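Local coordinates for protein 2-aminomuconic 6-semialdehyde dehydrogenase (Pseudomonas sp., PDB 7BZV) that probably oxidises 2-aminomuconic 6-semialdehyde with NAD+ in the meta-cleavage breakdown of 2-aminophenol, working as a tetramer, at residues P121-H125 with L136-A140; T351-G357 with V371-A377. One frame throughout, in Å; residues are numbered along the deposited sequence.

Contact 1: residues P121-H125 with L136-A140; sequences PVDSH and LNYAA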
# COMPACT_ATOMS: atom_id res chain seq x y z
N PRO B 121 5.10 4.48 -5.35
CA PRO B 121 4.70 3.47 -6.33
C PRO B 121 3.68 4.00 -7.31
O PRO B 121 3.33 5.18 -7.26
CB PRO B 121 4.13 2.35 -5.44
CG PRO B 121 3.53 3.08 -4.29
CD PRO B 121 4.43 4.30 -4.05
N VAL B 122 3.18 3.14 -8.19
CA VAL B 122 2.11 3.51 -9.12
C VAL B 122 0.85 2.82 -8.61
O VAL B 122 0.84 1.60 -8.41
CB VAL B 122 2.46 3.11 -10.55
CG1 VAL B 122 1.27 3.33 -11.51
CG2 VAL B 122 3.62 3.95 -11.08
N ASP B 123 -0.19 3.62 -8.35
CA ASP B 123 -1.52 3.12 -7.97
C ASP B 123 -2.16 2.42 -9.17
O ASP B 123 -2.36 3.04 -10.24
CB ASP B 123 -2.31 4.32 -7.46
CG ASP B 123 -3.71 4.00 -6.89
OD1 ASP B 123 -4.15 2.85 -6.79
OD2 ASP B 123 -4.39 5.00 -6.51
N SER B 124 -2.46 1.14 -9.03
CA SER B 124 -2.88 0.38 -10.20
C SER B 124 -3.82 -0.76 -9.83
O SER B 124 -3.66 -1.41 -8.79
CB SER B 124 -1.61 -0.10 -10.92
OG SER B 124 -1.95 -1.07 -11.87
N HIS B 125 -4.79 -1.00 -10.71
CA HIS B 125 -5.72 -2.12 -10.59
C HIS B 125 -5.93 -2.71 -11.98
O HIS B 125 -5.79 -2.04 -13.02
CB HIS B 125 -7.10 -1.72 -9.99
CG HIS B 125 -7.07 -1.48 -8.50
ND1 HIS B 125 -6.67 -0.28 -7.96
CD2 HIS B 125 -7.42 -2.27 -7.44
CE1 HIS B 125 -6.71 -0.35 -6.63
NE2 HIS B 125 -7.18 -1.54 -6.29
N LEU B 136 -6.05 -2.57 -17.95
CA LEU B 136 -5.07 -2.15 -16.97
C LEU B 136 -5.28 -0.68 -16.63
O LEU B 136 -5.23 0.17 -17.53
CB LEU B 136 -3.66 -2.34 -17.50
CG LEU B 136 -3.23 -3.73 -17.99
CD1 LEU B 136 -1.88 -3.59 -18.69
CD2 LEU B 136 -3.17 -4.63 -16.77
N ASN B 137 -5.41 -0.38 -15.34
CA ASN B 137 -5.61 0.96 -14.80
C ASN B 137 -4.35 1.35 -14.06
O ASN B 137 -3.95 0.63 -13.14
CB ASN B 137 -6.75 1.03 -13.77
CG ASN B 137 -8.09 0.89 -14.38
OD1 ASN B 137 -8.71 1.89 -14.77
ND2 ASN B 137 -8.58 -0.34 -14.46
N TYR B 138 -3.72 2.47 -14.41
CA TYR B 138 -2.58 2.93 -13.62
C TYR B 138 -2.60 4.45 -13.57
O TYR B 138 -2.93 5.11 -14.55
CB TYR B 138 -1.17 2.42 -14.16
CG TYR B 138 -0.76 2.91 -15.53
CD1 TYR B 138 -1.13 2.20 -16.66
CD2 TYR B 138 0.03 4.04 -15.70
CE1 TYR B 138 -0.79 2.62 -17.93
CE2 TYR B 138 0.39 4.48 -16.98
CZ TYR B 138 -0.01 3.74 -18.08
OH TYR B 138 0.33 4.13 -19.35
N ALA B 139 -2.28 4.99 -12.39
CA ALA B 139 -2.39 6.43 -12.16
C ALA B 139 -1.05 7.09 -12.52
O ALA B 139 0.00 6.71 -12.01
CB ALA B 139 -2.78 6.71 -10.70
N ALA B 140 -1.09 8.01 -13.45
CA ALA B 140 0.10 8.78 -13.81
C ALA B 140 0.05 10.10 -13.05
O ALA B 140 -0.98 10.78 -13.05
CB ALA B 140 0.16 9.00 -15.32
O HOH W 1 0.04 6.41 -8.57

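Contact 2: residues T351-G357 with V371-A377; sequences TFLAGGG and VEPTVIA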
# COMPACT_ATOMS: atom_id res chain seq x y z
N THR B 351 -8.56 33.67 37.47
CA THR B 351 -7.45 33.64 38.41
C THR B 351 -6.15 33.44 37.64
O THR B 351 -6.05 32.52 36.81
CB THR B 351 -7.63 32.52 39.42
OG1 THR B 351 -8.86 32.72 40.11
CG2 THR B 351 -6.46 32.47 40.41
N PHE B 352 -5.17 34.28 37.91
CA PHE B 352 -3.87 34.18 37.27
C PHE B 352 -2.95 33.39 38.18
O PHE B 352 -2.58 33.87 39.26
CB PHE B 352 -3.28 35.55 36.97
CG PHE B 352 -3.90 36.21 35.79
CD1 PHE B 352 -5.18 36.72 35.88
CD2 PHE B 352 -3.23 36.26 34.59
CE1 PHE B 352 -5.78 37.31 34.79
CE2 PHE B 352 -3.82 36.84 33.48
CZ PHE B 352 -5.10 37.38 33.59
N LEU B 353 -2.57 32.18 37.75
CA LEU B 353 -1.61 31.35 38.48
C LEU B 353 -0.17 31.69 38.15
O LEU B 353 0.73 31.35 38.92
CB LEU B 353 -1.81 29.86 38.18
CG LEU B 353 -3.18 29.32 38.51
CD1 LEU B 353 -3.25 27.83 38.22
CD2 LEU B 353 -3.49 29.63 39.98
N ALA B 354 0.06 32.30 37.00
CA ALA B 354 1.40 32.73 36.64
C ALA B 354 1.26 33.79 35.56
O ALA B 354 0.31 33.80 34.78
CB ALA B 354 2.26 31.55 36.15
N GLY B 355 2.20 34.73 35.57
CA GLY B 355 2.33 35.66 34.49
C GLY B 355 1.16 36.61 34.43
O GLY B 355 0.63 37.05 35.45
N GLY B 356 0.75 36.94 33.21
CA GLY B 356 -0.29 37.91 32.99
C GLY B 356 0.18 39.30 32.63
O GLY B 356 -0.65 40.17 32.37
N GLY B 357 1.49 39.54 32.58
CA GLY B 357 2.03 40.85 32.28
C GLY B 357 3.17 40.77 31.29
O GLY B 357 3.23 39.88 30.44
N VAL B 371 6.16 39.23 26.33
CA VAL B 371 5.05 38.93 27.23
C VAL B 371 5.46 37.76 28.14
O VAL B 371 6.27 36.91 27.77
CB VAL B 371 3.78 38.60 26.42
CG1 VAL B 371 3.98 37.30 25.63
CG2 VAL B 371 2.60 38.50 27.33
N GLU B 372 4.86 37.69 29.32
CA GLU B 372 5.15 36.64 30.28
C GLU B 372 4.40 35.34 29.96
O GLU B 372 3.22 35.36 29.59
CB GLU B 372 4.75 37.07 31.69
CG GLU B 372 5.57 38.23 32.22
CD GLU B 372 5.09 38.66 33.58
OE1 GLU B 372 3.86 38.62 33.81
OE2 GLU B 372 5.94 39.04 34.40
N PRO B 373 5.04 34.19 30.18
CA PRO B 373 4.30 32.92 30.15
C PRO B 373 3.22 32.93 31.23
O PRO B 373 3.48 33.27 32.39
CB PRO B 373 5.38 31.87 30.41
CG PRO B 373 6.51 32.63 31.12
CD PRO B 373 6.45 34.02 30.56
N THR B 374 2.00 32.55 30.85
CA THR B 374 0.82 32.87 31.65
C THR B 374 -0.05 31.63 31.78
O THR B 374 -0.22 30.86 30.82
CB THR B 374 0.07 34.06 31.03
OG1 THR B 374 0.95 35.20 31.01
CG2 THR B 374 -1.20 34.44 31.79
N VAL B 375 -0.62 31.44 32.96
CA VAL B 375 -1.59 30.38 33.18
C VAL B 375 -2.78 30.98 33.92
O VAL B 375 -2.59 31.62 34.95
CB VAL B 375 -1.00 29.22 34.00
CG1 VAL B 375 -2.12 28.30 34.42
CG2 VAL B 375 0.03 28.48 33.22
N ILE B 376 -3.99 30.73 33.42
CA ILE B 376 -5.19 31.17 34.11
C ILE B 376 -6.05 29.98 34.50
O ILE B 376 -5.88 28.86 33.99
CB ILE B 376 -6.03 32.17 33.28
CG1 ILE B 376 -6.37 31.57 31.90
CG2 ILE B 376 -5.29 33.49 33.10
CD1 ILE B 376 -7.36 32.40 31.06
N ALA B 377 -6.98 30.23 35.41
CA ALA B 377 -7.87 29.22 35.96
C ALA B 377 -9.15 29.88 36.43
O ALA B 377 -9.25 31.10 36.53
CB ALA B 377 -7.19 28.47 37.12

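Contact 1: residues P121-H125 with L136-A140
S124 and H125 pair antiparallel with Y138 and N137 in a buried beta hairpin that projects from the body of the subunit, strand 124-128 running back along strand 134-150. H125 and N137 form the hydrogen-bonded pair: N137 N gives to H125 O at 2.9 Å, almost straight at the carbonyl, and H125 N returns a bond to N137 O. That carbonyl is gripped twice, because S124 OG, placed opposite the backbone N at chi1 167°, donates to N137 O at 2.9 Å from the opposite face of the carbonyl plane. With an alanine here the second donor is gone, and N137 O is likely to be held from one face alone. One further backbone bond, A139 N to D123 O at 2.9 Å, extends the pairing toward V122, whose CG1 lies beside Y138 CB at 3.7 Å. Strand 476-485 pairs with strand 134-150 through backbone bonds, and its N480 gives a hydrogen bond from ND2 to N137 OD1. The phenol of Y138 instead reaches H430 and E434 of a third subunit, while V122 and S124 make backbone hydrogen bonds to a second subunit. Such a protruding hairpin, sandwiched between subunits, is characteristic of the aldehyde dehydrogenase oligomerisation domain, which includes strand 476-485.

Contact 2: residues T351-G357 with V371-A377
E372 and G357 clasp each other by two hydrogen bonds: G357 N reaches E372 OE1 at 2.8 Å, on the anti side of the carboxylate and well out of its plane, while E372 N gives to G357 O at 3.0 Å. The glutamate's CB and CG lie against the same glycine carbonyl. Next along, T374 OG1 works in both directions, accepting from G356 N at 2.8 Å and donating to E372 O within its own segment; the donated bond comes from above the carbonyl plane, and the two together fix the rotation of the hydroxyl. G355, at positive phi, lies so close to P373 O and T374 OG1 that a side chain there would collide with both.

Beyond the glycines the backbones pair as antiparallel strands, T351 exchanging two hydrogen bonds with A377. A classic beta bulge interrupts the ladder: L353 and A354 both face V375, whose O takes a bond of 2.9 Å from L353 N and a weak one from A354 N. Strand 351-354 is the outermost strand, within this chain, of the sheet that also contains strands 374-377 and 394-400.

On one face, I376 CG2 sits over the centre of the F352 ring, 3.7 Å from its centroid, in a CH-pi contact; F352 chi1 of -76° sets CG anti to the carbonyl carbon and lays the ring alongside I376. R346 adds a cation-pi interaction to this ring. On the other face, L353 CD1 bridges V375 CG1, at 4.0 Å, and A377 CB, with C304 and L307 of helix 297-312 packing against L353 and V375 respectively.

How the contacts relate
Contacts 1 and 2 illustrate antiparallel pairing put to different uses in one chain. They lie on opposite sides of the chain's centre, their own centres 55 Å apart and their nearest atoms about 44 Å apart, so neither touches the other. Contact 1 closes before contact 2 opens along the sequence. Partners from three other subunits surround contact 1, whereas no other protein chain of the assembly touches contact 2, which is built against helices of its own subunit. Tetramer formation is reported to be required for NAD+ binding, and contact 1 lies at subunit interfaces of that tetramer, consistent with a part in its assembly; contact 2 belongs to the edge of a different sheet.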